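Protease Do-like 2, chloroplastic (Arabidopsis thaliana, PDB 4FLN) acts as a chloroplast serine protease of the thylakoid, making the primary cut in photodamaged D1 protein of plant photosystem II. Local coordinates at residues 75-79 and 198-203; 87-91 and 214-218. All coordinates share one frame; numbering follows the deposited sequence.

Interaction 1. Residues 75-79 and 198-203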
loop_
_atom_site.group_PDB
_atom_site.type_symbol
_atom_site.label_atom_id
_atom_site.label_comp_id
_atom_site.label_asym_id
_atom_site.label_seq_id
_atom_site.Cartn_x
_atom_site.Cartn_y
_atom_site.Cartn_z
ATOM N N THR B 75 26.808 15.263 -1.120
ATOM C CA THR B 75 27.260 16.465 -1.811
ATOM C C THR B 75 26.319 17.643 -1.572
ATOM O O THR B 75 25.176 17.460 -1.149
ATOM C CB THR B 75 27.422 16.225 -3.322
ATOM O OG1 THR B 75 26.135 16.199 -3.949
ATOM C CG2 THR B 75 28.130 14.909 -3.576
ATOM N N GLY B 76 26.809 18.851 -1.849
ATOM C CA GLY B 76 26.041 20.065 -1.626
ATOM C C GLY B 76 26.641 21.257 -2.344
ATOM O O GLY B 76 27.477 21.093 -3.231
ATOM N N SER B 77 26.213 22.462 -1.977
ATOM C CA SER B 77 26.769 23.659 -2.611
ATOM C C SER B 77 27.248 24.722 -1.635
ATOM O O SER B 77 26.709 24.880 -0.541
ATOM C CB SER B 77 25.769 24.267 -3.589
ATOM O OG SER B 77 25.548 23.386 -4.670
ATOM N N ALA B 78 28.270 25.452 -2.053
ATOM C CA ALA B 78 28.774 26.585 -1.292
ATOM C C ALA B 78 29.251 27.671 -2.256
ATOM O O ALA B 78 29.360 27.430 -3.459
ATOM C CB ALA B 78 29.891 26.148 -0.355
ATOM N N PHE B 79 29.509 28.869 -1.740
ATOM C CA PHE B 79 29.995 29.949 -2.590
ATOM C C PHE B 79 30.882 30.924 -1.840
ATOM O O PHE B 79 30.810 31.034 -0.620
ATOM C CB PHE B 79 28.830 30.693 -3.247
ATOM C CG PHE B 79 27.825 31.237 -2.272
ATOM C CD1 PHE B 79 26.817 30.428 -1.768
ATOM C CD2 PHE B 79 27.872 32.564 -1.875
ATOM C CE1 PHE B 79 25.882 30.934 -0.877
ATOM C CE2 PHE B 79 26.938 33.073 -0.983
ATOM C CZ PHE B 79 25.947 32.257 -0.485
ATOM N N GLY B 198 21.152 18.666 -3.881
ATOM C CA GLY B 198 22.545 19.014 -4.083
ATOM C C GLY B 198 22.748 20.505 -4.284
ATOM O O GLY B 198 23.866 21.004 -4.155
ATOM N N ASN B 199 21.671 21.221 -4.597
ATOM C CA ASN B 199 21.776 22.647 -4.907
ATOM C C ASN B 199 21.833 23.622 -3.734
ATOM O O ASN B 199 22.306 24.739 -3.898
ATOM C CB ASN B 199 20.706 23.075 -5.910
ATOM C CG ASN B 199 21.187 22.971 -7.328
ATOM O OD1 ASN B 199 21.912 22.043 -7.680
ATOM N ND2 ASN B 199 20.817 23.938 -8.147
ATOM N N SER B 200 21.345 23.218 -2.564
ATOM C CA SER B 200 21.613 23.989 -1.351
ATOM C C SER B 200 22.984 23.510 -0.972
ATOM O O SER B 200 23.272 22.342 -1.177
ATOM C CB SER B 200 20.608 23.647 -0.244
ATOM O OG SER B 200 20.697 22.289 0.149
ATOM N N GLY B 201 23.856 24.344 -0.427
ATOM C CA GLY B 201 23.672 25.727 -0.029
ATOM C C GLY B 201 24.269 26.788 -0.954
ATOM O O GLY B 201 24.884 27.736 -0.469
ATOM N N GLY B 202 24.249 26.567 -2.264
ATOM C CA GLY B 202 24.682 27.596 -3.191
ATOM C C GLY B 202 23.852 28.878 -3.133
ATOM O O GLY B 202 22.873 28.967 -2.385
ATOM N N PRO B 203 24.255 29.896 -3.910
ATOM C CA PRO B 203 23.665 31.242 -3.892
ATOM C C PRO B 203 22.327 31.382 -4.632
ATOM O O PRO B 203 22.085 30.703 -5.632
ATOM C CB PRO B 203 24.730 32.085 -4.601
ATOM C CG PRO B 203 25.310 31.137 -5.609
ATOM C CD PRO B 203 25.265 29.757 -4.978
#
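Residues 75-79 of strand 72-82 run beside the G198-P203 turn, joined to it at S77, whose N donates to S200 O at 3.1 Å while G201 N returns a weak bond to S77 O. S77 N comes in tilted 35° from the S200 carbonyl plane. Within the turn, G202 N closes back on N199 O. The S77 side chain points at the turn, its CB lying against G202 N. With OG beside its own backbone N and anti to the carbonyl carbon (chi1 -66°), the hydroxyl reaches back along the strand to G198 O at 3.0 Å and meets that oxygen in its carbonyl plane. Y157 N donates to the same OG, giving this buried hydroxyl partners in both the turn and a neighbouring loop. At the other end P203 CB sits over one face of the F79 ring, 3.9 Å from the ring centroid and 10° off the normal, a CH-pi contact, with P203 CD packed 3.6 Å from F79 CD1. G201 O sits at the ring edge, in plane, 3.4 Å from F79 CE1. Were a leucine to replace F79, the flat surface facing P203 CB would be lost, and the proline would probably be left with a poorly filled gap beside it. The turn carries S200, assigned by similarity to the charge relay, in a GNSGG sequence, the counterpart of the GDSGG motif around the nucleophile of chymotrypsin-like proteases. The hold is thus shared between the backbone and hydroxyl bonds of S77 and the apolar F79-P203 contact; it grips the backbone of the turn, while S200 CB points away from the strand and the S200 side chain comes within about 4 Å of that of H91 at the nearest atoms.

Interaction 2. Residues 87-91 and 214-218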
loop_
_atom_site.group_PDB
_atom_site.type_symbol
_atom_site.label_atom_id
_atom_site.label_comp_id
_atom_site.label_asym_id
_atom_site.label_seq_id
_atom_site.Cartn_x
_atom_site.Cartn_y
_atom_site.Cartn_z
ATOM N N LEU B 87 30.500 30.085 2.064
ATOM C CA LEU B 87 29.212 29.985 2.735
ATOM C C LEU B 87 28.520 28.695 2.327
ATOM O O LEU B 87 28.592 28.291 1.173
ATOM C CB LEU B 87 28.346 31.184 2.344
ATOM C CG LEU B 87 27.206 31.600 3.266
ATOM C CD1 LEU B 87 27.587 31.379 4.711
ATOM C CD2 LEU B 87 26.889 33.063 3.024
ATOM N N THR B 88 27.848 28.048 3.266
ATOM C CA THR B 88 27.055 26.869 2.931
ATOM C C THR B 88 25.959 26.588 3.950
ATOM O O THR B 88 25.779 27.333 4.898
ATOM C CB THR B 88 27.935 25.615 2.756
ATOM O OG1 THR B 88 27.170 24.587 2.117
ATOM C CG2 THR B 88 28.436 25.105 4.101
ATOM N N ASN B 89 25.203 25.520 3.734
ATOM C CA ASN B 89 24.249 25.076 4.734
ATOM C C ASN B 89 24.979 24.267 5.787
ATOM O O ASN B 89 25.981 23.619 5.494
ATOM C CB ASN B 89 23.141 24.238 4.110
ATOM C CG ASN B 89 22.153 25.070 3.347
ATOM O OD1 ASN B 89 21.886 24.820 2.172
ATOM N ND2 ASN B 89 21.610 26.080 4.003
ATOM N N ALA B 90 24.494 24.303 7.020
ATOM C CA ALA B 90 25.160 23.554 8.061
ATOM C C ALA B 90 24.948 22.057 7.840
ATOM O O ALA B 90 25.833 21.253 8.103
ATOM C CB ALA B 90 24.675 23.989 9.408
ATOM N N HIS B 91 23.781 21.690 7.323
ATOM C CA HIS B 91 23.462 20.282 7.111
ATOM C C HIS B 91 24.371 19.640 6.059
ATOM O O HIS B 91 24.566 18.424 6.057
ATOM C CB HIS B 91 21.972 20.070 6.797
ATOM C CG HIS B 91 21.612 20.244 5.350
ATOM N ND1 HIS B 91 20.800 21.264 4.901
ATOM C CD2 HIS B 91 21.930 19.510 4.256
ATOM C CE1 HIS B 91 20.642 21.157 3.594
ATOM N NE2 HIS B 91 21.314 20.098 3.178
ATOM N N VAL B 214 20.693 32.117 0.686
ATOM C CA VAL B 214 21.274 30.797 0.457
ATOM C C VAL B 214 20.155 29.802 0.193
ATOM O O VAL B 214 19.134 29.829 0.877
ATOM C CB VAL B 214 22.096 30.340 1.682
ATOM C CG1 VAL B 214 22.527 28.881 1.553
ATOM C CG2 VAL B 214 23.296 31.241 1.867
ATOM N N ALA B 215 20.334 28.933 -0.799
ATOM C CA ALA B 215 19.301 27.944 -1.115
ATOM C C ALA B 215 19.244 26.905 -0.014
ATOM O O ALA B 215 20.258 26.610 0.606
ATOM C CB ALA B 215 19.551 27.280 -2.465
ATOM N N PHE B 216 18.049 26.376 0.235
ATOM C CA PHE B 216 17.843 25.382 1.278
ATOM C C PHE B 216 16.919 24.255 0.815
ATOM O O PHE B 216 15.763 24.497 0.472
ATOM C CB PHE B 216 17.283 26.060 2.531
ATOM C CG PHE B 216 16.848 25.104 3.601
ATOM C CD1 PHE B 216 17.766 24.567 4.483
ATOM C CD2 PHE B 216 15.511 24.752 3.733
ATOM C CE1 PHE B 216 17.359 23.686 5.474
ATOM C CE2 PHE B 216 15.098 23.875 4.721
ATOM C CZ PHE B 216 16.022 23.342 5.593
ATOM N N GLN B 217 17.440 23.030 0.797
ATOM C CA GLN B 217 16.649 21.849 0.469
ATOM C C GLN B 217 17.089 20.640 1.296
ATOM O O GLN B 217 18.276 20.303 1.337
ATOM C CB GLN B 217 16.769 21.535 -1.022
ATOM C CG GLN B 217 16.027 20.281 -1.470
ATOM C CD GLN B 217 14.520 20.396 -1.310
ATOM O OE1 GLN B 217 13.942 19.856 -0.366
ATOM N NE2 GLN B 217 13.878 21.103 -2.237
ATOM N N VAL B 218 16.120 19.976 1.923
ATOM C CA VAL B 218 16.378 18.856 2.831
ATOM C C VAL B 218 17.111 17.644 2.235
ATOM O O VAL B 218 18.239 17.346 2.630
ATOM C CB VAL B 218 15.078 18.370 3.506
ATOM C CG1 VAL B 218 14.010 18.074 2.459
ATOM C CG2 VAL B 218 15.353 17.139 4.360
#
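In the active-site cleft between the two beta-barrels, the end of strand 85-88 and the short helical turn after it bring L87, N89 and H91 against V214, F216 and Q217. No hydrogen bond spans the two segments. Deepest in, the L87 and V214 side chains cross obliquely, L87 CG lying 4.2 Å from V214 CG2. The N89 amide slides past V214 the opposite way, its ND2 3.8 Å from V214 CG1 and also at the edge of the F216 ring, near the ring plane. ND2 also hydrogen-bonds to D122 O. This is the chymotrypsin fold's division of labour for a charge relay assigned by similarity: H91 and D122 come from the first barrel, S200 from the second, whose strand 211-216 borders the cleft. H91 holds CG between its backbone N and carbonyl carbon (chi1 85°), which swings the imidazole toward 214-218 until CE1 comes 3.4 Å from Q217 O, approached obliquely. F216 CE1 reaches H91 ND1 at 4.2 Å, again at a slant. The nearest atoms of the H91 and D122 side chains are about 3 Å apart, and D122 also touches the F216 side chain.

Along the chain the order is 75-79, 87-91, 198-203, 214-218, so the two contacts cross rather than nest. The first two segments lie on neighbouring antiparallel strands, 72-82 and 85-88, of the N-terminal barrel. The chain then completes that barrel and enters the second before interaction 1 closes a loop of 118 residues at the turn leading into strand 203-205; interaction 2 closes one of 122 residues at the end of strand 211-216. Each contact therefore joins barrel to barrel, and their centres are 6 Å apart. They also meet directly: S77 O lies 2.7 Å from T88 OG1, a probable hydrogen bond, and S200 packs on N89.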